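Local coordinates for protein proteasome accessory factor B/C (PafBC) (PDB 6SJ9) that probably acts as a WYL-domain transcriptional regulator of the bacterial DNA damage response, pairing winged helix-turn-helix with WYL and ferredoxin-like modules, at residues Tyr603-Arg607 / Ala618-Phe622; Leu587-Thr593 / Ser638-Pro644. All blocks are in the same frame, centred on the assembly; numbering follows the deposited sequence.

Both interactions lie in the C-terminal WCX domain and build one four-stranded antiparallel sheet. Its strands run in the order 607-610, 616-622, 586-592, 639-643. Interaction 1 joins the first two of these, at the entry into an outermost strand. Interaction 2 pairs the last two and includes the other outermost strand. Their centres are about 10 Å apart. Probable backbone hydrogen bonds, A618 O to L590 N at 2.7 Å and V620 N to V588 O at 2.8 Å, join the central strands 616-622 and 586-592. They tie the two contacts into one ferredoxin-like sheet. Along the chain, interaction 1 falls wholly between the two segments of interaction 2.

Interaction 1. Residues Tyr603-Arg607 / Ala618-Phe622; sequences YYAER and AEVRF
The carboxylate of E619 meets the guanidinium of R607 in a salt bridge. R607 NH2 lies 3.1 Å from E619 OE1, and it comes to the syn side of that oxygen, 31° out of the carboxylate plane. E619 OE1 in turn sits at the edge of the guanidinium, close to its plane. R607 NE adds a weak bond to E619 OE2. E619 CG is anti to the backbone N (chi1 -169°), and the extended chain carries the carboxylate out to R607. Next to this pair the backbones are joined by two hydrogen bonds. R607 and E619 are an antiparallel hydrogen-bonded pair, in which E619 N donates to R607 O at 2.9 Å. The return bond to E619 O comes from the preceding residue, E606, whose N lies 2.7 Å away.

E606 bends at chi2, which brings OE2 against R621 CD and CG, the two chains crossing at a slant. E606 OE2 comes 3.1 Å from R621 CD, but the guanidinium of R621 turns to D585 for its salt bridge. Further along, A605 CB packs 3.8 Å from V620 CG1. Y603 CE2 touches F622 CE2 at 3.6 Å, with the ring planes 40° apart. F631 of helix 627-634 meets both rings edge-to-face. A water also links the segments: it donates to Y603 O and accepts from R621 N.

Behind these contacts, helix 599-602 ends in a Schellman motif with Y604, at positive phi, as its C-prime residue. The chain then turns into edge strand 607-610. This helix-to-strand passage fits the first beta-alpha-beta unit of a ferredoxin-like fold.

Interaction 2. Residues Leu587-Thr593 / Ser638-Pro644; sequences LVCLELT and SVRILEP
L590 and L592 pack against V639 on one face of the sheet, and V588 meets I641 there. L590 CD2 lies 4.0 Å from V639 CG1. The L592 and V639 side chains lie side by side, L592 CD2 3.9 Å from V639 CG2. V588 CG1, anti to its own backbone nitrogen (chi1 177°), reaches I641 CG2 at 3.8 Å. These strands are a central and an outermost strand of a ferredoxin-like antiparallel sheet. Helices 627-634 and 645-659 cover the apolar face, through residues such as L628, F631 and L647.

The backbone ladder is regular from T593 to E591, where E591 and R640 exchange two bonds. Then a classic beta bulge shifts the register by one. L642 and E643 both face C589. C589 O takes L642 N at 2.9 Å and E643 N more weakly at 3.4 Å, while C589 N donates to E643 O. A cis peptide bond leads into P644, at the N-cap of helix 645-659.

On the other face, E591 and R640 lie side by side and point the same way. R640 NH1 donates to P325 O, its stronger partner. E591 OE1 touches R640 CD at 3.3 Å and is the longer, second partner of R640 NH1, in a salt bridge of 3.5 Å.

Interaction 1. Residues Tyr603-Arg607 / Ala618-Phe622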
loop_
_atom_site.group_PDB
_atom_site.type_symbol
_atom_site.label_atom_id
_atom_site.label_comp_id
_atom_site.label_asym_id
_atom_site.label_seq_id
_atom_site.Cartn_x
_atom_site.Cartn_y
_atom_site.Cartn_z
ATOM N N TYR A 603 -5.105 -0.095 11.201
ATOM C CA TYR A 603 -4.892 1.266 11.670
ATOM C C TYR A 603 -4.137 1.316 12.998
ATOM O O TYR A 603 -4.175 2.340 13.692
ATOM C CB TYR A 603 -6.247 1.980 11.735
ATOM C CG TYR A 603 -6.795 2.259 10.319
ATOM C CD1 TYR A 603 -7.471 1.266 9.605
ATOM C CD2 TYR A 603 -6.572 3.478 9.668
ATOM C CE1 TYR A 603 -7.953 1.490 8.288
ATOM C CE2 TYR A 603 -7.055 3.710 8.344
ATOM C CZ TYR A 603 -7.745 2.705 7.668
ATOM O OH TYR A 603 -8.220 2.903 6.364
ATOM N N TYR A 604 -3.431 0.238 13.352
ATOM C CA TYR A 604 -2.521 0.214 14.503
ATOM C C TYR A 604 -3.207 0.738 15.768
ATOM O O TYR A 604 -2.688 1.612 16.455
ATOM C CB TYR A 604 -1.228 1.001 14.226
ATOM C CG TYR A 604 -0.751 0.894 12.782
ATOM C CD1 TYR A 604 -0.193 -0.286 12.300
ATOM C CD2 TYR A 604 -0.925 1.960 11.898
ATOM C CE1 TYR A 604 0.199 -0.411 10.975
ATOM C CE2 TYR A 604 -0.541 1.854 10.573
ATOM C CZ TYR A 604 0.026 0.656 10.122
ATOM O OH TYR A 604 0.396 0.593 8.807
ATOM N N ALA A 605 -4.370 0.184 16.078
ATOM C CA ALA A 605 -5.175 0.684 17.186
ATOM C C ALA A 605 -4.358 0.887 18.462
ATOM O O ALA A 605 -3.581 0.023 18.871
ATOM C CB ALA A 605 -6.306 -0.302 17.462
ATOM N N GLU A 606 -4.543 2.040 19.096
ATOM C CA GLU A 606 -3.831 2.296 20.349
ATOM C C GLU A 606 -4.334 1.372 21.454
ATOM O O GLU A 606 -3.544 0.872 22.259
ATOM C CB GLU A 606 -4.002 3.762 20.775
ATOM C CG GLU A 606 -3.842 4.793 19.640
ATOM C CD GLU A 606 -2.390 4.959 19.214
ATOM O OE1 GLU A 606 -1.535 5.026 20.120
ATOM O OE2 GLU A 606 -2.102 5.041 17.995
ATOM N N ARG A 607 -5.642 1.129 21.505
ATOM C CA ARG A 607 -6.255 0.278 22.518
ATOM C C ARG A 607 -7.435 -0.444 21.895
ATOM O O ARG A 607 -8.126 0.107 21.036
ATOM C CB ARG A 607 -6.780 1.062 23.725
ATOM C CG ARG A 607 -5.732 1.794 24.554
ATOM C CD ARG A 607 -6.346 2.258 25.911
ATOM N NE ARG A 607 -7.449 3.201 25.733
ATOM C CZ ARG A 607 -8.165 3.724 26.723
ATOM N NH1 ARG A 607 -7.913 3.400 27.980
ATOM N NH2 ARG A 607 -9.140 4.565 26.449
ATOM N N ALA A 618 -12.243 -0.020 19.504
ATOM C CA ALA A 618 -10.890 0.259 19.041
ATOM C C ALA A 618 -10.662 1.754 18.978
ATOM O O ALA A 618 -11.398 2.474 18.298
ATOM C CB ALA A 618 -10.638 -0.385 17.685
ATOM N N GLU A 619 -9.662 2.206 19.695
ATOM C CA GLU A 619 -9.234 3.589 19.673
ATOM C C GLU A 619 -8.101 3.733 18.653
ATOM O O GLU A 619 -7.058 3.092 18.798
ATOM C CB GLU A 619 -8.771 3.938 21.083
ATOM C CG GLU A 619 -8.518 5.353 21.382
ATOM C CD GLU A 619 -8.117 5.505 22.825
ATOM O OE1 GLU A 619 -8.984 5.844 23.658
ATOM O OE2 GLU A 619 -6.936 5.212 23.127
ATOM N N VAL A 620 -8.310 4.515 17.602
ATOM C CA VAL A 620 -7.334 4.637 16.523
ATOM C C VAL A 620 -7.053 6.111 16.233
ATOM O O VAL A 620 -7.924 6.967 16.387
ATOM C CB VAL A 620 -7.811 3.917 15.223
ATOM C CG1 VAL A 620 -8.093 2.451 15.501
ATOM C CG2 VAL A 620 -9.022 4.551 14.682
ATOM N N ARG A 621 -5.857 6.385 15.708
ATOM C CA ARG A 621 -5.480 7.704 15.216
ATOM C C ARG A 621 -5.637 7.758 13.700
ATOM O O ARG A 621 -4.982 7.004 12.986
ATOM C CB ARG A 621 -4.035 8.030 15.599
ATOM C CG ARG A 621 -3.784 8.100 17.110
ATOM C CD ARG A 621 -2.261 8.097 17.435
ATOM N NE ARG A 621 -1.535 9.279 16.924
ATOM C CZ ARG A 621 -1.204 10.347 17.660
ATOM N NH1 ARG A 621 -1.540 10.408 18.953
ATOM N NH2 ARG A 621 -0.535 11.362 17.113
ATOM N N PHE A 622 -6.503 8.645 13.213
ATOM C CA PHE A 622 -6.669 8.897 11.789
ATOM C C PHE A 622 -5.876 10.129 11.412
ATOM O O PHE A 622 -5.749 11.069 12.217
ATOM C CB PHE A 622 -8.134 9.103 11.416
ATOM C CG PHE A 622 -8.859 7.838 11.232
ATOM C CD1 PHE A 622 -9.563 7.280 12.294
ATOM C CD2 PHE A 622 -8.823 7.170 10.029
ATOM C CE1 PHE A 622 -10.234 6.072 12.125
ATOM C CE2 PHE A 622 -9.485 5.970 9.853
ATOM C CZ PHE A 622 -10.188 5.410 10.896
HETATM O O HOH W 1 -3.995 4.204 15.749
#

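Interaction 2. Residues Leu587-Thr593 / Ser638-Pro644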
loop_
_atom_site.group_PDB
_atom_site.type_symbol
_atom_site.label_atom_id
_atom_site.label_comp_id
_atom_site.label_asym_id
_atom_site.label_seq_id
_atom_site.Cartn_x
_atom_site.Cartn_y
_atom_site.Cartn_z
ATOM N N LEU A 587 -7.853 11.550 17.302
ATOM C CA LEU A 587 -8.121 10.315 18.031
ATOM C C LEU A 587 -9.607 9.956 17.979
ATOM O O LEU A 587 -10.468 10.810 18.203
ATOM C CB LEU A 587 -7.628 10.483 19.468
ATOM C CG LEU A 587 -7.570 9.257 20.376
ATOM C CD1 LEU A 587 -8.916 8.966 21.025
ATOM C CD2 LEU A 587 -7.023 8.037 19.596
ATOM N N VAL A 588 -9.916 8.729 17.574
ATOM C CA VAL A 588 -11.289 8.308 17.322
ATOM C C VAL A 588 -11.501 6.969 18.010
ATOM O O VAL A 588 -10.588 6.143 18.062
ATOM C CB VAL A 588 -11.593 8.195 15.816
ATOM C CG1 VAL A 588 -12.984 7.691 15.595
ATOM C CG2 VAL A 588 -11.377 9.532 15.117
ATOM N N CYS A 589 -12.663 6.784 18.611
ATOM C CA CYS A 589 -13.052 5.516 19.207
ATOM C C CYS A 589 -14.098 4.876 18.304
ATOM O O CYS A 589 -15.103 5.514 17.984
ATOM C CB CYS A 589 -13.595 5.733 20.619
ATOM S SG CYS A 589 -13.999 4.205 21.416
ATOM N N LEU A 590 -13.827 3.650 17.845
ATOM C CA LEU A 590 -14.648 2.906 16.893
ATOM C C LEU A 590 -15.264 1.711 17.588
ATOM O O LEU A 590 -14.672 1.166 18.521
ATOM C CB LEU A 590 -13.810 2.359 15.703
ATOM C CG LEU A 590 -13.011 3.310 14.844
ATOM C CD1 LEU A 590 -12.170 2.562 13.784
ATOM C CD2 LEU A 590 -13.895 4.356 14.217
ATOM N N GLU A 591 -16.424 1.271 17.101
ATOM C CA GLU A 591 -16.884 -0.095 17.318
ATOM C C GLU A 591 -16.772 -0.856 15.997
ATOM O O GLU A 591 -17.188 -0.360 14.950
ATOM C CB GLU A 591 -18.317 -0.174 17.826
ATOM C CG GLU A 591 -18.768 -1.629 18.016
ATOM C CD GLU A 591 -20.162 -1.758 18.607
ATOM O OE1 GLU A 591 -20.781 -0.717 18.901
ATOM O OE2 GLU A 591 -20.648 -2.894 18.757
ATOM N N LEU A 592 -16.199 -2.048 16.061
ATOM C CA LEU A 592 -16.005 -2.945 14.939
ATOM C C LEU A 592 -16.827 -4.204 15.147
ATOM O O LEU A 592 -16.880 -4.737 16.258
ATOM C CB LEU A 592 -14.514 -3.322 14.800
ATOM C CG LEU A 592 -13.519 -2.151 14.663
ATOM C CD1 LEU A 592 -12.094 -2.621 14.656
ATOM C CD2 LEU A 592 -13.787 -1.313 13.415
ATOM N N THR A 593 -17.447 -4.693 14.080
ATOM C CA THR A 593 -18.019 -6.036 14.089
ATOM C C THR A 593 -16.921 -7.094 13.966
ATOM O O THR A 593 -15.781 -6.797 13.610
ATOM C CB THR A 593 -18.988 -6.200 12.931
ATOM O OG1 THR A 593 -18.250 -6.097 11.703
ATOM C CG2 THR A 593 -20.107 -5.119 12.972
ATOM N N SER A 638 -19.502 -2.561 9.145
ATOM C CA SER A 638 -18.582 -3.208 10.069
ATOM C C SER A 638 -17.905 -2.205 10.996
ATOM O O SER A 638 -17.230 -2.610 11.958
ATOM C CB SER A 638 -17.547 -4.004 9.289
ATOM O OG SER A 638 -16.700 -3.082 8.670
ATOM N N VAL A 639 -18.147 -0.913 10.787
ATOM C CA VAL A 639 -17.542 0.157 11.565
ATOM C C VAL A 639 -18.593 1.177 11.952
ATOM O O VAL A 639 -19.487 1.493 11.164
ATOM C CB VAL A 639 -16.443 0.892 10.783
ATOM C CG1 VAL A 639 -15.703 1.791 11.722
ATOM C CG2 VAL A 639 -15.498 -0.091 10.154
ATOM N N ARG A 640 -18.451 1.726 13.153
ATOM C CA ARG A 640 -19.183 2.911 13.553
ATOM C C ARG A 640 -18.262 3.773 14.401
ATOM O O ARG A 640 -17.301 3.276 15.008
ATOM C CB ARG A 640 -20.472 2.520 14.310
ATOM C CG ARG A 640 -20.209 1.746 15.619
ATOM C CD ARG A 640 -21.541 1.355 16.406
ATOM N NE ARG A 640 -22.392 2.481 16.763
ATOM C CZ ARG A 640 -23.353 2.438 17.700
ATOM N NH1 ARG A 640 -23.582 1.328 18.405
ATOM N NH2 ARG A 640 -24.102 3.509 17.919
ATOM N N ILE A 641 -18.543 5.069 14.419
ATOM C CA ILE A 641 -17.802 6.019 15.242
ATOM C C ILE A 641 -18.575 6.230 16.548
ATOM O O ILE A 641 -19.766 6.555 16.520
ATOM C CB ILE A 641 -17.569 7.348 14.509
ATOM C CG1 ILE A 641 -16.770 7.122 13.237
ATOM C CG2 ILE A 641 -16.776 8.286 15.382
ATOM C CD1 ILE A 641 -16.815 8.271 12.327
ATOM N N LEU A 642 -17.919 5.971 17.685
ATOM C CA LEU A 642 -18.499 6.227 19.006
ATOM C C LEU A 642 -18.158 7.619 19.539
ATOM O O LEU A 642 -19.040 8.340 20.000
ATOM C CB LEU A 642 -17.991 5.164 19.996
ATOM C CG LEU A 642 -18.269 3.726 19.543
ATOM C CD1 LEU A 642 -17.807 2.727 20.548
ATOM C CD2 LEU A 642 -19.749 3.551 19.314
ATOM N N GLU A 643 -16.899 8.034 19.419
ATOM C CA GLU A 643 -16.380 9.302 19.915
ATOM C C GLU A 643 -15.265 9.765 19.004
ATOM O O GLU A 643 -14.475 8.941 18.529
ATOM C CB GLU A 643 -15.825 9.184 21.341
ATOM C CG GLU A 643 -16.846 8.973 22.409
ATOM C CD GLU A 643 -16.220 9.008 23.794
ATOM O OE1 GLU A 643 -14.971 9.139 23.878
ATOM O OE2 GLU A 643 -16.990 8.975 24.788
ATOM N N PRO A 644 -15.110 11.069 18.820
ATOM C CA PRO A 644 -15.930 12.100 19.448
ATOM C C PRO A 644 -17.252 12.312 18.720
ATOM O O PRO A 644 -17.383 11.947 17.554
ATOM C CB PRO A 644 -15.036 13.330 19.372
ATOM C CG PRO A 644 -14.188 13.090 18.148
ATOM C CD PRO A 644 -13.907 11.628 18.184
#